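Local coordinates for protein endo-beta-mannanase (Rhizomucor miehei, PDB 4QP0) that probably hydrolyses beta-1,4-mannosidic linkages at random positions in mannans, galactomannans and glucomannans, as a family 5 glycoside hydrolase, at residues A[104-109]-A[169-174]; A[173-178]-A[218-223]; A[212-217]-A[249-254]; A[253-258]-A[289-294]. One frame throughout, in Å; residues are numbered along the deposited sequence.

Contact 1 (A[104-109]-A[169-174])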
loop_
_atom_site.group_PDB
_atom_site.type_symbol
_atom_site.label_atom_id
_atom_site.label_comp_id
_atom_site.label_asym_id
_atom_site.label_seq_id
_atom_site.Cartn_x
_atom_site.Cartn_y
_atom_site.Cartn_z
ATOM N N ILE A 104 2.119 -6.837 2.605
ATOM C CA ILE A 104 2.270 -5.402 2.874
ATOM C C ILE A 104 0.927 -4.868 3.372
ATOM O O ILE A 104 -0.024 -4.753 2.604
ATOM C CB ILE A 104 2.742 -4.608 1.629
ATOM C CG1 ILE A 104 4.125 -5.085 1.152
ATOM C CG2 ILE A 104 2.810 -3.128 1.932
ATOM C CD1 ILE A 104 4.587 -4.460 -0.147
ATOM N N PHE A 105 0.847 -4.567 4.662
ATOM C CA PHE A 105 -0.404 -4.116 5.269
ATOM C C PHE A 105 -0.489 -2.604 5.278
ATOM O O PHE A 105 0.400 -1.930 5.803
ATOM C CB PHE A 105 -0.545 -4.641 6.704
ATOM C CG PHE A 105 -1.043 -6.067 6.803
ATOM C CD1 PHE A 105 -2.201 -6.476 6.140
ATOM C CD2 PHE A 105 -0.376 -6.994 7.602
ATOM C CE1 PHE A 105 -2.658 -7.788 6.246
ATOM C CE2 PHE A 105 -0.833 -8.303 7.710
ATOM C CZ PHE A 105 -1.973 -8.698 7.034
ATOM N N THR A 106 -1.558 -2.070 4.697
ATOM C CA THR A 106 -1.795 -0.629 4.691
ATOM C C THR A 106 -2.761 -0.305 5.829
ATOM O O THR A 106 -3.807 -0.939 5.963
ATOM C CB THR A 106 -2.343 -0.166 3.323
ATOM O OG1 THR A 106 -1.496 -0.664 2.275
ATOM C CG2 THR A 106 -2.394 1.354 3.229
ATOM N N LEU A 107 -2.408 0.671 6.658
ATOM C CA LEU A 107 -3.097 0.848 7.944
ATOM C C LEU A 107 -4.238 1.863 7.964
ATOM O O LEU A 107 -4.952 1.992 8.968
ATOM C CB LEU A 107 -2.080 1.170 9.041
ATOM C CG LEU A 107 -1.161 0.027 9.474
ATOM C CD1 LEU A 107 0.044 0.570 10.216
ATOM C CD2 LEU A 107 -1.898 -1.005 10.320
ATOM N N ASN A 108 -4.407 2.578 6.858
ATOM C CA ASN A 108 -5.417 3.622 6.728
ATOM C C ASN A 108 -5.577 3.938 5.243
ATOM O O ASN A 108 -4.840 3.395 4.410
ATOM C CB ASN A 108 -4.993 4.873 7.506
ATOM C CG ASN A 108 -6.169 5.662 8.053
ATOM O OD1 ASN A 108 -7.249 5.695 7.459
ATOM N ND2 ASN A 108 -5.958 6.315 9.193
ATOM N N ASN A 109 -6.538 4.797 4.910
ATOM C CA ASN A 109 -6.816 5.163 3.521
ATOM C C ASN A 109 -7.132 6.652 3.409
ATOM O O ASN A 109 -7.818 7.207 4.275
ATOM C CB ASN A 109 -7.998 4.340 2.994
ATOM C CG ASN A 109 -8.180 4.458 1.492
ATOM O OD1 ASN A 109 -7.285 4.893 0.777
ATOM N ND2 ASN A 109 -9.352 4.062 1.007
ATOM N N GLY A 169 5.972 -5.485 5.626
ATOM C CA GLY A 169 6.161 -4.193 6.250
ATOM C C GLY A 169 4.855 -3.454 6.364
ATOM O O GLY A 169 3.862 -3.847 5.758
ATOM N N TRP A 170 4.872 -2.382 7.152
ATOM C CA TRP A 170 3.706 -1.514 7.367
ATOM C C TRP A 170 3.661 -0.309 6.468
ATOM O O TRP A 170 4.683 0.323 6.212
ATOM C CB TRP A 170 3.690 -1.025 8.808
ATOM C CG TRP A 170 3.763 -2.147 9.798
ATOM C CD1 TRP A 170 4.827 -2.478 10.624
ATOM C CD2 TRP A 170 2.725 -3.149 10.078
ATOM N NE1 TRP A 170 4.529 -3.583 11.388
ATOM C CE2 TRP A 170 3.281 -4.036 11.110
ATOM C CE3 TRP A 170 1.437 -3.385 9.606
ATOM C CZ2 TRP A 170 2.560 -5.106 11.628
ATOM C CZ3 TRP A 170 0.715 -4.461 10.140
ATOM C CH2 TRP A 170 1.264 -5.302 11.126
ATOM N N GLU A 171 2.467 0.036 5.997
ATOM C CA GLU A 171 2.263 1.295 5.304
ATOM C C GLU A 171 1.306 2.153 6.104
ATOM O O GLU A 171 0.247 1.681 6.532
ATOM C CB GLU A 171 1.706 1.065 3.903
ATOM C CG GLU A 171 2.565 0.164 3.041
ATOM C CD GLU A 171 2.354 0.407 1.567
ATOM O OE1 GLU A 171 1.180 0.473 1.123
ATOM O OE2 GLU A 171 3.372 0.544 0.859
ATOM N N ILE A 172 1.690 3.413 6.296
ATOM C CA ILE A 172 0.921 4.382 7.094
ATOM C C ILE A 172 -0.518 4.564 6.592
ATOM O O ILE A 172 -1.476 4.338 7.336
ATOM C CB ILE A 172 1.627 5.761 7.141
ATOM C CG1 ILE A 172 2.965 5.654 7.887
ATOM C CG2 ILE A 172 0.718 6.809 7.779
ATOM C CD1 ILE A 172 3.902 6.826 7.666
ATOM N N ALA A 173 -0.654 4.975 5.332
ATOM C CA ALA A 173 -1.951 5.215 4.725
ATOM C C ALA A 173 -1.890 5.057 3.214
ATOM O O ALA A 173 -0.841 5.234 2.600
ATOM C CB ALA A 173 -2.449 6.604 5.081
ATOM N N ASN A 174 -3.032 4.730 2.622
ATOM C CA ASN A 174 -3.140 4.605 1.181
ATOM C C ASN A 174 -3.333 5.965 0.515
ATOM O O ASN A 174 -4.273 6.699 0.831
ATOM C CB ASN A 174 -4.277 3.660 0.812
ATOM C CG ASN A 174 -4.337 3.382 -0.663
ATOM O OD1 ASN A 174 -3.328 3.025 -1.278
ATOM N ND2 ASN A 174 -5.520 3.542 -1.249
#
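Phe-105 and Trp-170 stand next to one another, their side chains running in the same direction, with CZ3 of Trp-170 resting 3.7 Å from CB of Phe-105. The ring planes are 23° apart but well offset, with little ring over ring. Leu-107 meets the indole through its CD2 branch, 4.2 Å from CE3 of Trp-170. The strands that carry the two rings, 102-106 and 167-171, are parallel neighbours in the TIM barrel wall, joined by backbone bonds such as Glu-171 N to Phe-105 O (2.9 Å). Phe-105 and Trp-170 thus look outward, where Trp-170 packs on helices 136-151 and 192-209; Ile-104, Thr-106 and Glu-171 look into the barrel. There Ile-104 CG2 presses on Glu-171 CG at 3.5 Å. Thr-106 turns OG1 to Glu-171 (chi1 -51°) and CG2, anti to the backbone N, toward Asn-174 N. OG1 donates to Glu-171 OE1 (3.1 Å) on the anti side; that oxygen also forms a salt bridge with Arg-53. Past the strand ends, Asn-109 and Asn-174 run alongside each other with amide planes 38° apart. ND2 of Asn-174 gives a 3.0 Å bond to OD1 of Asn-109, near its own amide plane but above the acceptor's carbonyl plane. Asn-174 OD1 accepts from Arg-53.

Contact 2 (A[173-178]-A[218-223])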
loop_
_atom_site.group_PDB
_atom_site.type_symbol
_atom_site.label_atom_id
_atom_site.label_comp_id
_atom_site.label_asym_id
_atom_site.label_seq_id
_atom_site.Cartn_x
_atom_site.Cartn_y
_atom_site.Cartn_z
ATOM N N ALA A 173 -0.654 4.975 5.332
ATOM C CA ALA A 173 -1.951 5.215 4.725
ATOM C C ALA A 173 -1.890 5.057 3.214
ATOM O O ALA A 173 -0.841 5.234 2.600
ATOM C CB ALA A 173 -2.449 6.604 5.081
ATOM N N ASN A 174 -3.032 4.730 2.622
ATOM C CA ASN A 174 -3.140 4.605 1.181
ATOM C C ASN A 174 -3.333 5.965 0.515
ATOM O O ASN A 174 -4.273 6.699 0.831
ATOM C CB ASN A 174 -4.277 3.660 0.812
ATOM C CG ASN A 174 -4.337 3.382 -0.663
ATOM O OD1 ASN A 174 -3.328 3.025 -1.278
ATOM N ND2 ASN A 174 -5.520 3.542 -1.249
ATOM N N GLU A 175 -2.398 6.295 -0.376
ATOM C CA GLU A 175 -2.442 7.482 -1.240
ATOM C C GLU A 175 -2.770 8.823 -0.569
ATOM O O GLU A 175 -3.623 9.553 -1.068
ATOM C CB GLU A 175 -3.399 7.236 -2.421
ATOM C CG GLU A 175 -3.077 5.989 -3.233
ATOM C CD GLU A 175 -3.969 5.823 -4.449
ATOM O OE1 GLU A 175 -5.122 6.305 -4.426
ATOM O OE2 GLU A 175 -3.516 5.201 -5.431
ATOM N N PRO A 176 -2.075 9.175 0.534
ATOM C CA PRO A 176 -2.383 10.449 1.197
ATOM C C PRO A 176 -2.223 11.656 0.273
ATOM O O PRO A 176 -1.206 11.770 -0.413
ATOM C CB PRO A 176 -1.340 10.523 2.325
ATOM C CG PRO A 176 -0.924 9.117 2.552
ATOM C CD PRO A 176 -0.968 8.471 1.201
ATOM N N ARG A 177 -3.242 12.513 0.227
ATOM C CA ARG A 177 -3.144 13.843 -0.387
ATOM C C ARG A 177 -3.618 14.854 0.654
ATOM O O ARG A 177 -3.981 14.471 1.763
ATOM C CB ARG A 177 -4.005 13.960 -1.652
ATOM C CG ARG A 177 -3.680 12.972 -2.759
ATOM C CD ARG A 177 -4.402 13.341 -4.042
ATOM N NE ARG A 177 -4.250 12.299 -5.046
ATOM C CZ ARG A 177 -4.651 12.394 -6.312
ATOM N NH1 ARG A 177 -5.235 13.499 -6.759
ATOM N NH2 ARG A 177 -4.461 11.378 -7.140
ATOM N N CYS A 178 -3.607 16.139 0.314
ATOM C CA CYS A 178 -4.261 17.127 1.178
ATOM C C CYS A 178 -5.778 17.027 1.025
ATOM O O CYS A 178 -6.518 17.258 1.981
ATOM C CB CYS A 178 -3.770 18.550 0.892
ATOM S SG CYS A 178 -2.188 18.976 1.668
ATOM N N GLY A 218 2.993 4.387 1.421
ATOM C CA GLY A 218 1.943 3.824 0.572
ATOM C C GLY A 218 1.319 4.871 -0.332
ATOM O O GLY A 218 0.183 4.707 -0.783
ATOM N N ASP A 219 2.055 5.954 -0.588
ATOM C CA ASP A 219 1.572 7.069 -1.414
ATOM C C ASP A 219 1.712 6.782 -2.897
ATOM O O ASP A 219 2.316 5.779 -3.288
ATOM C CB ASP A 219 2.287 8.384 -1.062
ATOM C CG ASP A 219 3.785 8.377 -1.409
ATOM O OD1 ASP A 219 4.537 7.498 -0.911
ATOM O OD2 ASP A 219 4.224 9.288 -2.159
ATOM N N GLU A 220 1.161 7.677 -3.715
ATOM C CA GLU A 220 1.215 7.548 -5.169
ATOM C C GLU A 220 2.588 7.912 -5.736
ATOM O O GLU A 220 2.892 7.593 -6.897
ATOM C CB GLU A 220 0.122 8.393 -5.826
ATOM C CG GLU A 220 -1.267 7.804 -5.669
ATOM C CD GLU A 220 -2.355 8.860 -5.597
ATOM O OE1 GLU A 220 -2.311 9.728 -4.685
ATOM O OE2 GLU A 220 -3.268 8.811 -6.450
ATOM N N GLY A 221 3.398 8.582 -4.918
ATOM C CA GLY A 221 4.769 8.928 -5.280
ATOM C C GLY A 221 4.912 10.314 -5.858
ATOM O O GLY A 221 5.870 10.600 -6.573
ATOM N N PHE A 222 3.964 11.183 -5.528
ATOM C CA PHE A 222 3.960 12.556 -6.030
ATOM C C PHE A 222 5.133 13.365 -5.487
ATOM O O PHE A 222 5.390 13.355 -4.284
ATOM C CB PHE A 222 2.612 13.246 -5.752
ATOM C CG PHE A 222 1.428 12.584 -6.432
ATOM C CD1 PHE A 222 1.602 11.766 -7.561
ATOM C CD2 PHE A 222 0.136 12.783 -5.956
ATOM C CE1 PHE A 222 0.516 11.158 -8.175
ATOM C CE2 PHE A 222 -0.954 12.187 -6.579
ATOM C CZ PHE A 222 -0.764 11.379 -7.692
ATOM N N PHE A 223 5.847 14.039 -6.398
ATOM C CA PHE A 223 7.011 14.869 -6.061
ATOM C C PHE A 223 6.625 16.282 -5.677
ATOM O O PHE A 223 5.512 16.727 -5.943
ATOM C CB PHE A 223 7.965 14.965 -7.247
ATOM C CG PHE A 223 8.637 13.679 -7.592
ATOM C CD1 PHE A 223 9.677 13.188 -6.806
ATOM C CD2 PHE A 223 8.247 12.962 -8.717
ATOM C CE1 PHE A 223 10.305 11.999 -7.133
ATOM C CE2 PHE A 223 8.871 11.774 -9.045
ATOM C CZ PHE A 223 9.902 11.291 -8.254
#
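Arg-177 stretches straight from CG to NE (chi3 -172°) while Glu-220 bends at its second torsion (chi2 149°), so guanidinium and carboxylate meet with their chains crossing at about a right angle. The grip is side-on and two-pronged: NE reaches Glu-220 OE1 at 3.2 Å, and NH2 reaches Glu-220 OE2 at 2.9 Å, both close to the guanidinium plane. Phe-222 adds a rim contact, its CE2 over one face of the guanidinium and 3.6 Å from Arg-177 NE, which in turn lies at the edge of the ring near its plane; the two planes are 69° apart. Across from the arginine, the carboxylates of Glu-175 and Glu-220 stack nearly flat, with Glu-175 OE1 and Glu-220 OE2 3.7 Å apart; the salt bridge probably tempers the charge of Glu-220. Glu-175 is held by other partners, Trp-111 at OE1 and His-256 at OE2. Earlier in both segments, Glu-175 N donates to Gly-218 O (3.1 Å), and Pro-176 CD packs on Asp-219 CA at 3.9 Å. Both loops follow barrel strands, 167-171 and 214-216, at their C-terminal ends. The Asn-174, Glu-175, Pro-176 sequence in this position is consistent with the Asn-Glu-Pro signature of family 5, which carries the acid/base glutamate in relatives.

Contact 3 (A[212-217]-A[249-254])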
loop_
_atom_site.group_PDB
_atom_site.type_symbol
_atom_site.label_atom_id
_atom_site.label_comp_id
_atom_site.label_asym_id
_atom_site.label_seq_id
_atom_site.Cartn_x
_atom_site.Cartn_y
_atom_site.Cartn_z
ATOM N N ASN A 212 11.271 -4.746 13.974
ATOM C CA ASN A 212 11.579 -5.842 13.046
ATOM C C ASN A 212 11.226 -5.495 11.612
ATOM O O ASN A 212 11.927 -5.882 10.688
ATOM C CB ASN A 212 10.874 -7.145 13.460
ATOM C CG ASN A 212 11.151 -7.530 14.909
ATOM O OD1 ASN A 212 12.268 -7.389 15.401
ATOM N ND2 ASN A 212 10.128 -8.021 15.595
ATOM N N HIS A 213 10.143 -4.744 11.443
ATOM C CA HIS A 213 9.542 -4.540 10.137
ATOM C C HIS A 213 9.943 -3.271 9.458
ATOM O O HIS A 213 10.347 -2.296 10.100
ATOM C CB HIS A 213 8.022 -4.591 10.240
ATOM C CG HIS A 213 7.481 -5.961 10.527
ATOM N ND1 HIS A 213 6.869 -6.267 11.686
ATOM C CD2 HIS A 213 7.479 -7.122 9.758
ATOM C CE1 HIS A 213 6.486 -7.554 11.661
ATOM N NE2 HIS A 213 6.865 -8.079 10.482
ATOM N N LEU A 214 9.819 -3.287 8.134
ATOM C CA LEU A 214 10.005 -2.096 7.323
ATOM C C LEU A 214 8.767 -1.219 7.398
ATOM O O LEU A 214 7.661 -1.691 7.697
ATOM C CB LEU A 214 10.305 -2.465 5.867
ATOM C CG LEU A 214 11.474 -3.414 5.619
ATOM C CD1 LEU A 214 11.630 -3.633 4.125
ATOM C CD2 LEU A 214 12.771 -2.885 6.216
ATOM N N VAL A 215 8.961 0.064 7.130
ATOM C CA VAL A 215 7.856 1.009 7.115
ATOM C C VAL A 215 7.957 1.837 5.841
ATOM O O VAL A 215 9.050 2.244 5.452
ATOM C CB VAL A 215 7.858 1.920 8.372
ATOM C CG1 VAL A 215 6.636 2.832 8.400
ATOM C CG2 VAL A 215 7.891 1.067 9.624
ATOM N N ALA A 216 6.813 2.048 5.191
ATOM C CA ALA A 216 6.692 2.981 4.073
ATOM C C ALA A 216 5.422 3.811 4.237
ATOM O O ALA A 216 4.708 3.658 5.227
ATOM C CB ALA A 216 6.688 2.238 2.752
ATOM N N VAL A 217 5.143 4.699 3.287
ATOM C CA VAL A 217 3.924 5.499 3.367
ATOM C C VAL A 217 2.769 4.803 2.670
ATOM O O VAL A 217 1.704 4.641 3.265
ATOM C CB VAL A 217 4.115 6.926 2.810
ATOM C CG1 VAL A 217 2.800 7.697 2.819
ATOM C CG2 VAL A 217 5.166 7.656 3.621
ATOM N N SER A 249 13.057 7.215 9.227
ATOM C CA SER A 249 11.969 6.385 9.720
ATOM C C SER A 249 11.212 5.631 8.614
ATOM O O SER A 249 10.342 4.809 8.906
ATOM C CB SER A 249 10.995 7.267 10.489
ATOM O OG SER A 249 10.177 6.487 11.328
ATOM N N ILE A 250 11.536 5.933 7.357
ATOM C CA ILE A 250 10.919 5.305 6.179
ATOM C C ILE A 250 11.960 4.429 5.482
ATOM O O ILE A 250 12.986 4.927 5.015
ATOM C CB ILE A 250 10.397 6.375 5.184
ATOM C CG1 ILE A 250 9.421 7.359 5.864
ATOM C CG2 ILE A 250 9.782 5.722 3.952
ATOM C CD1 ILE A 250 8.001 6.855 6.046
ATOM N N ASP A 251 11.696 3.130 5.400
ATOM C CA ASP A 251 12.684 2.180 4.865
ATOM C C ASP A 251 12.685 2.053 3.351
ATOM O O ASP A 251 13.740 1.864 2.748
ATOM C CB ASP A 251 12.500 0.800 5.490
ATOM C CG ASP A 251 12.613 0.830 7.000
ATOM O OD1 ASP A 251 13.658 1.288 7.522
ATOM O OD2 ASP A 251 11.652 0.393 7.661
ATOM N N PHE A 252 11.503 2.127 2.745
ATOM C CA PHE A 252 11.379 2.142 1.289
ATOM C C PHE A 252 10.319 3.141 0.815
ATOM O O PHE A 252 9.421 3.521 1.571
ATOM C CB PHE A 252 11.122 0.733 0.731
ATOM C CG PHE A 252 9.809 0.131 1.150
ATOM C CD1 PHE A 252 8.679 0.281 0.359
ATOM C CD2 PHE A 252 9.706 -0.609 2.327
ATOM C CE1 PHE A 252 7.468 -0.274 0.744
ATOM C CE2 PHE A 252 8.497 -1.170 2.715
ATOM C CZ PHE A 252 7.377 -1.001 1.924
ATOM N N GLY A 253 10.454 3.579 -0.433
ATOM C CA GLY A 253 9.510 4.509 -1.041
ATOM C C GLY A 253 8.496 3.797 -1.913
ATOM O O GLY A 253 8.781 2.740 -2.500
ATOM N N THR A 254 7.308 4.380 -1.999
ATOM C CA THR A 254 6.241 3.806 -2.795
ATOM C C THR A 254 5.704 4.813 -3.788
ATOM O O THR A 254 5.580 6.000 -3.483
ATOM C CB THR A 254 5.075 3.348 -1.908
ATOM O OG1 THR A 254 4.859 4.330 -0.887
ATOM C CG2 THR A 254 5.397 2.022 -1.251
#
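The methyl of Ala-216 is the bump and the ring of Phe-252 the flat floor it settles on: CB stands 3.5 Å from the ring centroid, a CH-pi contact over the face that shifts toward the rim, with Phe-252 CE1 at 3.3 Å. A first torsion of 65° sets the phenylalanine CG between its own backbone N and carbonyl carbon, which turns the ring toward Ala-216 and Leu-214. Leu-214 meets the same ring differently, its CB abutting the edge 3.9 Å from Phe-252 CE2. Its CD2 branch lies against CB of Asp-251, and so the leucine fills the notch between the two residues. From another side, Ile-250 lays CG2 against the alanine CA (4.1 Å) and extends CD1 to Val-217 CG2 at 3.8 Å. Two polar bonds pin the backbone of Val-215 between these apolar pieces. Its N gives a 2.8 Å bond to Asp-251 OD2, met on the anti side, and its O takes one of 2.8 Å from Asp-251 N. OD2 also forms a salt bridge with Lys-207. Taken from first CA to last, residues 213-217 and 249-254 head 61° apart, as the chain swings in toward strand 253-257. Strand 214-216 meanwhile bonds to strand 167-171, Val-215 leans on helix 192-209, and the Phe-252 ring packs on Ile-290 of strand 289-294 and edge-to-face with Phe-12.

Contact 4 (A[253-258]-A[289-294])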
loop_
_atom_site.group_PDB
_atom_site.type_symbol
_atom_site.label_atom_id
_atom_site.label_comp_id
_atom_site.label_asym_id
_atom_site.label_seq_id
_atom_site.Cartn_x
_atom_site.Cartn_y
_atom_site.Cartn_z
ATOM N N GLY A 253 10.454 3.579 -0.433
ATOM C CA GLY A 253 9.510 4.509 -1.041
ATOM C C GLY A 253 8.496 3.797 -1.913
ATOM O O GLY A 253 8.781 2.740 -2.500
ATOM N N THR A 254 7.308 4.380 -1.999
ATOM C CA THR A 254 6.241 3.806 -2.795
ATOM C C THR A 254 5.704 4.813 -3.788
ATOM O O THR A 254 5.580 6.000 -3.483
ATOM C CB THR A 254 5.075 3.348 -1.908
ATOM O OG1 THR A 254 4.859 4.330 -0.887
ATOM C CG2 THR A 254 5.397 2.022 -1.251
ATOM N N PHE A 255 5.398 4.319 -4.980
ATOM C CA PHE A 255 4.670 5.086 -5.973
ATOM C C PHE A 255 3.678 4.238 -6.790
ATOM O O PHE A 255 3.815 3.014 -6.922
ATOM C CB PHE A 255 5.621 5.899 -6.862
ATOM C CG PHE A 255 6.323 5.100 -7.932
ATOM C CD1 PHE A 255 5.915 5.187 -9.257
ATOM C CD2 PHE A 255 7.416 4.295 -7.626
ATOM C CE1 PHE A 255 6.569 4.480 -10.256
ATOM C CE2 PHE A 255 8.077 3.580 -8.623
ATOM C CZ PHE A 255 7.655 3.681 -9.939
ATOM N N HIS A 256 2.663 4.916 -7.311
ATOM C CA HIS A 256 1.590 4.282 -8.052
ATOM C C HIS A 256 1.612 4.796 -9.454
ATOM O O HIS A 256 2.192 5.845 -9.724
ATOM C CB HIS A 256 0.250 4.598 -7.393
ATOM C CG HIS A 256 0.138 4.102 -5.968
ATOM N ND1 HIS A 256 -1.045 3.876 -5.373
ATOM C CD2 HIS A 256 1.116 3.767 -5.033
ATOM C CE1 HIS A 256 -0.835 3.434 -4.118
ATOM N NE2 HIS A 256 0.486 3.373 -3.912
ATOM N N LEU A 257 0.988 4.055 -10.363
ATOM C CA LEU A 257 0.883 4.467 -11.760
ATOM C C LEU A 257 -0.534 4.285 -12.300
ATOM O O LEU A 257 -1.011 3.162 -12.456
ATOM C CB LEU A 257 1.915 3.731 -12.625
ATOM C CG LEU A 257 1.942 4.016 -14.137
ATOM C CD1 LEU A 257 2.079 5.509 -14.419
ATOM C CD2 LEU A 257 3.061 3.235 -14.815
ATOM N N TYR A 258 -1.196 5.413 -12.567
ATOM C CA TYR A 258 -2.538 5.441 -13.152
ATOM C C TYR A 258 -2.664 6.573 -14.179
ATOM O O TYR A 258 -3.170 7.662 -13.854
ATOM C CB TYR A 258 -3.608 5.575 -12.055
ATOM C CG TYR A 258 -3.749 4.339 -11.192
ATOM C CD1 TYR A 258 -4.433 3.213 -11.659
ATOM C CD2 TYR A 258 -3.187 4.287 -9.918
ATOM C CE1 TYR A 258 -4.559 2.076 -10.884
ATOM C CE2 TYR A 258 -3.312 3.157 -9.133
ATOM C CZ TYR A 258 -3.999 2.051 -9.621
ATOM O OH TYR A 258 -4.128 0.915 -8.842
ATOM N N VAL A 289 12.691 1.501 -3.861
ATOM C CA VAL A 289 11.411 2.081 -4.220
ATOM C C VAL A 289 10.600 0.976 -4.892
ATOM O O VAL A 289 11.159 0.080 -5.534
ATOM C CB VAL A 289 11.579 3.326 -5.121
ATOM C CG1 VAL A 289 10.230 3.897 -5.523
ATOM C CG2 VAL A 289 12.375 4.400 -4.394
ATOM N N ILE A 290 9.286 1.028 -4.695
ATOM C CA ILE A 290 8.384 0.033 -5.245
ATOM C C ILE A 290 7.201 0.721 -5.922
ATOM O O ILE A 290 6.540 1.588 -5.333
ATOM C CB ILE A 290 7.923 -0.977 -4.158
ATOM C CG1 ILE A 290 7.080 -2.109 -4.765
ATOM C CG2 ILE A 290 7.200 -0.274 -3.011
ATOM C CD1 ILE A 290 6.495 -3.067 -3.745
ATOM N N MET A 291 6.972 0.362 -7.183
ATOM C CA MET A 291 5.764 0.763 -7.889
ATOM C C MET A 291 4.701 -0.207 -7.423
ATOM O O MET A 291 4.472 -1.252 -8.033
ATOM C CB MET A 291 5.948 0.694 -9.401
ATOM C CG MET A 291 4.713 1.101 -10.188
ATOM S SD MET A 291 5.095 1.489 -11.902
ATOM C CE MET A 291 5.477 -0.125 -12.591
ATOM N N GLU A 292 4.070 0.132 -6.306
ATOM C CA GLU A 292 3.265 -0.851 -5.597
ATOM C C GLU A 292 1.838 -0.920 -6.113
ATOM O O GLU A 292 1.105 -1.844 -5.763
ATOM C CB GLU A 292 3.280 -0.561 -4.105
ATOM C CG GLU A 292 2.767 0.824 -3.753
ATOM C CD GLU A 292 2.442 0.925 -2.290
ATOM O OE1 GLU A 292 2.732 -0.058 -1.578
ATOM O OE2 GLU A 292 1.901 1.969 -1.853
ATOM N N GLU A 293 1.448 0.073 -6.910
ATOM C CA GLU A 293 0.195 0.032 -7.657
ATOM C C GLU A 293 0.451 0.477 -9.082
ATOM O O GLU A 293 1.072 1.516 -9.315
ATOM C CB GLU A 293 -0.865 0.949 -7.048
ATOM C CG GLU A 293 -1.751 0.299 -6.003
ATOM C CD GLU A 293 -2.922 1.185 -5.579
ATOM O OE1 GLU A 293 -3.681 1.662 -6.454
ATOM O OE2 GLU A 293 -3.094 1.389 -4.358
ATOM N N TYR A 294 -0.007 -0.326 -10.032
ATOM C CA TYR A 294 -0.161 0.145 -11.402
ATOM C C TYR A 294 -1.310 -0.564 -12.077
ATOM O O TYR A 294 -1.640 -1.701 -11.723
ATOM C CB TYR A 294 1.138 0.069 -12.214
ATOM C CG TYR A 294 1.709 -1.295 -12.440
ATOM C CD1 TYR A 294 1.452 -1.989 -13.622
ATOM C CD2 TYR A 294 2.553 -1.878 -11.503
ATOM C CE1 TYR A 294 2.002 -3.242 -13.850
ATOM C CE2 TYR A 294 3.102 -3.127 -11.715
ATOM C CZ TYR A 294 2.829 -3.807 -12.890
ATOM O OH TYR A 294 3.371 -5.051 -13.099
#
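His-256 points NE2 at Glu-292 OE2, a 2.9 Å bond close to the ring plane with the hydrogen angle at 159°; the oxygen is met on its anti side. Glu-292 CG lies between its backbone N and carbonyl carbon (chi1 58°), which swings the carboxylate toward the histidine. The other ring nitrogen, ND1, is bonded to Glu-175 OE2, so both ring nitrogens have a partner. One face is covered by Glu-293 CB, 3.6 Å from the His-256 ring centroid. Each carboxylate is shared: Glu-292 OE1 and Glu-293 OE2 both form salt bridges with Arg-53, and Glu-293 OE1 accepts a short bond from Tyr-258 OH (2.5 Å). Along the parallel strands, Ile-290 N donates to Gly-253 O (2.8 Å) and Phe-255 N to Ile-290 O (3.0 Å). Phe-255 O accepts the N-H of Glu-292, and Leu-257 N goes to Glu-293 O at 2.7 Å. Between Phe-255 and His-256 the register slips by one, a beta bulge, and both carboxylates reach the side occupied by His-256. Met-291 turns to the opposite face, its CB 3.5 Å from Phe-255 CZ. Strands 253-257 and 289-294 with helix 270-284 make one beta-alpha-beta unit of the TIM barrel. Glu-293, near the strand's C-terminal end, holds a position consistent with the catalytic nucleophile of family 5 relatives.

All four contacts are buried, none belonging to the surface; the centre of contact 1 is about 5 Å from the centre of the chain, those of contacts 2 to 4 about 9 to 11 Å. Contacts 1 and 4 are parallel strand pairs, apolar on the outer face, with the charged groups on the inner one, and meet where Glu-171 approaches Glu-292 beside their common partner Arg-53. Contact 2 joins loops instead, through a salt bridge, and takes over from contact 1 at Ala-173 and Asn-174. Contact 3, mostly apolar, links strand 214-216 to the loop leading into strand 253-257; it shares Gly-253 and Thr-254 with contact 4, and Thr-254 OG1 bonds Gly-218 of contact 2. Glu-175 and His-256 tie contact 2 to contact 4.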